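PDB 4Q7F: 5' nucleotidase family protein, which belongs to the calcineurin-like metallophosphoesterases of the 5'-nucleotidase family and binds manganese and magnesium ions in its N-terminal domain. Local coordinates for residues Ser237-Phe243 / Phe256-Ile262. Numbering follows the deposited sequence.
Sequences SKDIDIF and FKQTAVI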
ATOM      1  N   SER A 237      -0.338   7.693 -25.634  1.00 40.78           N
ATOM      2  CA  SER A 237       0.559   8.820 -25.329  1.00 40.73           C
ATOM      3  C   SER A 237       0.263  10.111 -26.103  1.00 41.41           C
ATOM      4  O   SER A 237       0.161  11.174 -25.503  1.00 40.51           O
ATOM      5  CB  SER A 237       2.029   8.453 -25.556  1.00 41.12           C
ATOM      6  OG  SER A 237       2.857   9.543 -25.165  1.00 40.43           O
ATOM      7  N   LYS A 238       0.118  10.018 -27.426  1.00 43.43           N
ATOM      8  CA  LYS A 238      -0.112  11.216 -28.261  1.00 45.37           C
ATOM      9  C   LYS A 238      -1.319  12.071 -27.861  1.00 43.59           C
ATOM     10  O   LYS A 238      -1.383  13.244 -28.223  1.00 43.72           O
ATOM     11  CB  LYS A 238      -0.249  10.839 -29.740  1.00 49.76           C
ATOM     12  CG  LYS A 238      -1.504  10.045 -30.083  1.00 51.83           C
ATOM     13  CD  LYS A 238      -1.697   9.976 -31.592  1.00 55.56           C
ATOM     14  CE  LYS A 238      -3.091   9.498 -31.953  1.00 56.40           C
ATOM     15  NZ  LYS A 238      -3.301   9.599 -33.420  1.00 61.16           N
ATOM     16  N   ASP A 239      -2.268  11.487 -27.134  1.00 42.00           N
ATOM     17  CA  ASP A 239      -3.471  12.190 -26.695  1.00 42.30           C
ATOM     18  C   ASP A 239      -3.444  12.562 -25.205  1.00 40.55           C
ATOM     19  O   ASP A 239      -4.363  13.211 -24.706  1.00 39.39           O
ATOM     20  CB  ASP A 239      -4.687  11.314 -26.988  1.00 44.57           C
ATOM     21  CG  ASP A 239      -4.871  11.059 -28.481  1.00 48.16           C
ATOM     22  OD1 ASP A 239      -4.607  11.981 -29.277  1.00 49.09           O
ATOM     23  OD2 ASP A 239      -5.294   9.950 -28.857  1.00 51.38           O
ATOM     24  N   ILE A 240      -2.391  12.147 -24.506  1.00 39.14           N
ATOM     25  CA  ILE A 240      -2.235  12.427 -23.081  1.00 36.93           C
ATOM     26  C   ILE A 240      -1.071  13.392 -22.901  1.00 35.28           C
ATOM     27  O   ILE A 240       0.047  13.149 -23.373  1.00 34.23           O
ATOM     28  CB  ILE A 240      -1.926  11.150 -22.269  1.00 36.14           C
ATOM     29  CG1 ILE A 240      -3.006  10.088 -22.492  1.00 36.55           C
ATOM     30  CG2 ILE A 240      -1.819  11.494 -20.801  1.00 34.64           C
ATOM     31  CD1 ILE A 240      -2.685   8.729 -21.894  1.00 36.34           C
ATOM     32  N   ASP A 241      -1.350  14.490 -22.214  1.00 33.48           N
ATOM     33  CA  ASP A 241      -0.362  15.513 -21.945  1.00 33.01           C
ATOM     34  C   ASP A 241       0.305  15.254 -20.588  1.00 31.35           C
ATOM     35  O   ASP A 241       1.517  15.379 -20.456  1.00 30.83           O
ATOM     36  CB  ASP A 241      -1.059  16.876 -21.991  1.00 33.79           C
ATOM     37  CG  ASP A 241      -1.672  17.153 -23.363  1.00 35.72           C
ATOM     38  OD1 ASP A 241      -0.910  17.277 -24.334  1.00 37.72           O
ATOM     39  OD2 ASP A 241      -2.907  17.227 -23.479  1.00 36.10           O
ATOM     40  N   ILE A 242      -0.487  14.881 -19.591  1.00 29.28           N
ATOM     41  CA  ILE A 242       0.045  14.613 -18.261  1.00 29.01           C
ATOM     42  C   ILE A 242      -0.502  13.276 -17.767  1.00 28.22           C
ATOM     43  O   ILE A 242      -1.721  13.032 -17.806  1.00 27.42           O
ATOM     44  CB  ILE A 242      -0.310  15.730 -17.258  1.00 27.46           C
ATOM     45  CG1 ILE A 242       0.120  17.108 -17.796  1.00 28.90           C
ATOM     46  CG2 ILE A 242       0.352  15.478 -15.917  1.00 26.60           C
ATOM     47  CD1 ILE A 242      -0.187  18.257 -16.854  1.00 28.09           C
ATOM     48  N   PHE A 243       0.402  12.418 -17.308  1.00 28.35           N
ATOM     49  CA  PHE A 243       0.041  11.074 -16.840  1.00 28.32           C
ATOM     50  C   PHE A 243       0.543  10.953 -15.406  1.00 27.62           C
ATOM     51  O   PHE A 243       1.747  10.740 -15.158  1.00 27.79           O
ATOM     52  CB  PHE A 243       0.652  10.012 -17.756  1.00 30.25           C
ATOM     53  CG  PHE A 243       0.027   8.643 -17.619  1.00 31.96           C
ATOM     54  CD1 PHE A 243      -1.194   8.363 -18.221  1.00 33.28           C
ATOM     55  CD2 PHE A 243       0.667   7.630 -16.932  1.00 32.43           C
ATOM     56  CE1 PHE A 243      -1.773   7.105 -18.111  1.00 35.54           C
ATOM     57  CE2 PHE A 243       0.089   6.375 -16.813  1.00 33.41           C
ATOM     58  CZ  PHE A 243      -1.133   6.109 -17.402  1.00 33.98           C
ATOM     59  N   PHE A 256       7.325  10.585 -21.758  1.00 36.60           N
ATOM     60  CA  PHE A 256       7.063   9.379 -22.562  1.00 37.08           C
ATOM     61  C   PHE A 256       6.579  10.041 -23.843  1.00 37.85           C
ATOM     62  O   PHE A 256       5.447  10.532 -23.902  1.00 36.99           O
ATOM     63  CB  PHE A 256       5.990   8.455 -21.995  1.00 35.53           C
ATOM     64  CG  PHE A 256       5.789   7.192 -22.812  1.00 36.43           C
ATOM     65  CD1 PHE A 256       5.003   7.201 -23.957  1.00 37.02           C
ATOM     66  CD2 PHE A 256       6.391   6.000 -22.436  1.00 36.70           C
ATOM     67  CE1 PHE A 256       4.824   6.054 -24.714  1.00 38.32           C
ATOM     68  CE2 PHE A 256       6.208   4.840 -23.180  1.00 37.89           C
ATOM     69  CZ  PHE A 256       5.419   4.869 -24.323  1.00 38.67           C
ATOM     70  N   LYS A 257       7.442  10.080 -24.850  1.00 38.99           N
ATOM     71  CA  LYS A 257       7.149  10.798 -26.083  1.00 40.06           C
ATOM     72  C   LYS A 257       6.890  12.262 -25.655  1.00 39.27           C
ATOM     73  O   LYS A 257       7.786  12.874 -25.070  1.00 38.81           O
ATOM     74  CB  LYS A 257       6.017  10.135 -26.878  1.00 41.19           C
ATOM     75  CG  LYS A 257       6.428   8.762 -27.401  1.00 42.62           C
ATOM     76  CD  LYS A 257       5.361   8.093 -28.241  1.00 44.04           C
ATOM     77  CE  LYS A 257       5.870   6.748 -28.736  1.00 45.64           C
ATOM     78  NZ  LYS A 257       4.802   5.967 -29.402  1.00 46.88           N
ATOM     79  N   GLN A 258       5.701  12.817 -25.879  1.00 39.06           N
ATOM     80  CA  GLN A 258       5.436  14.215 -25.445  1.00 39.32           C
ATOM     81  C   GLN A 258       4.721  14.287 -24.097  1.00 38.02           C
ATOM     82  O   GLN A 258       4.532  15.371 -23.536  1.00 38.20           O
ATOM     83  CB  GLN A 258       4.610  14.957 -26.491  1.00 41.03           C
ATOM     84  CG  GLN A 258       5.334  15.099 -27.820  1.00 44.25           C
ATOM     85  CD  GLN A 258       6.566  15.970 -27.699  1.00 45.36           C
ATOM     86  OE1 GLN A 258       6.480  17.146 -27.328  1.00 45.94           O
ATOM     87  NE2 GLN A 258       7.717  15.409 -28.027  1.00 47.88           N
ATOM     88  N   THR A 259       4.338  13.128 -23.576  1.00 37.68           N
ATOM     89  CA  THR A 259       3.596  13.064 -22.322  1.00 35.66           C
ATOM     90  C   THR A 259       4.476  13.294 -21.089  1.00 33.77           C
ATOM     91  O   THR A 259       5.559  12.733 -20.992  1.00 32.94           O
ATOM     92  CB  THR A 259       2.913  11.684 -22.183  1.00 35.23           C
ATOM     93  OG1 THR A 259       2.081  11.434 -23.326  1.00 35.63           O
ATOM     94  CG2 THR A 259       2.063  11.632 -20.919  1.00 34.45           C
ATOM     95  N   ALA A 260       4.013  14.136 -20.162  1.00 31.74           N
ATOM     96  CA  ALA A 260       4.717  14.323 -18.906  1.00 30.90           C
ATOM     97  C   ALA A 260       4.242  13.198 -17.976  1.00 30.07           C
ATOM     98  O   ALA A 260       3.031  13.064 -17.722  1.00 28.67           O
ATOM     99  CB  ALA A 260       4.414  15.686 -18.294  1.00 30.74           C
ATOM    100  N   VAL A 261       5.187  12.390 -17.484  1.00 29.11           N
ATOM    101  CA  VAL A 261       4.882  11.252 -16.601  1.00 27.84           C
ATOM    102  C   VAL A 261       5.424  11.485 -15.188  1.00 27.23           C
ATOM    103  O   VAL A 261       6.612  11.797 -15.004  1.00 25.91           O
ATOM    104  CB  VAL A 261       5.483   9.954 -17.149  1.00 28.57           C
ATOM    105  CG1 VAL A 261       5.047   8.772 -16.298  1.00 28.28           C
ATOM    106  CG2 VAL A 261       5.102   9.773 -18.614  1.00 29.39           C
ATOM    107  N   ILE A 262       4.544  11.313 -14.202  1.00 26.93           N
ATOM    108  CA  ILE A 262       4.859  11.517 -12.804  1.00 27.97           C
ATOM    109  C   ILE A 262       4.407  10.401 -11.858  1.00 26.31           C
ATOM    110  O   ILE A 262       3.287   9.856 -11.979  1.00 25.85           O
ATOM    111  CB  ILE A 262       4.117  12.763 -12.279  1.00 30.29           C
ATOM    112  CG1 ILE A 262       4.692  14.040 -12.875  1.00 32.20           C
ATOM    113  CG2 ILE A 262       4.184  12.827 -10.754  1.00 31.26           C
ATOM    114  CD1 ILE A 262       6.007  14.490 -12.263  1.00 31.80           C
TER
HETATM  115  O   HOH W   1       3.375  12.064 -26.827  1.00 29.92           O
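I242 and F243 pair in parallel with A260 and V261, and the ladder runs through three backbone bonds: A260 N to D241 O, F243 N to A260 O at 2.7 Å, and I262 N to F243 O. The I242 and A260 side chains lie on the face packed against V274 of strand 270-278, while F243 and V261 lie on the other, where both touch F210. These are neighbouring strands in one of the two central sheets of the calcineurin-like phosphoesterase domain; strand 201-207 flanks 242-244 on its other side. Ahead of the ladder, T259, which ends a type II' turn begun at F256, takes over with its side chain. A chi1 of -56° places OG1 beside the backbone N, where it donates to I240 O at 2.7 Å, tilted 31° from the carbonyl plane, and sends CG2 anti to that N, against F243 CB at 3.8 Å. The S237 hydroxyl OG lies 2.7 Å from T259 OG1 and 3.0 Å from F256 O, the latter a weak bond, and can give its proton to either. It also sits in the plane of the F256 ring, at its edge, 3.4 Å from CD1. One water bridges S237 OG to Q258 N, tying the 3-10 turn to the hairpin.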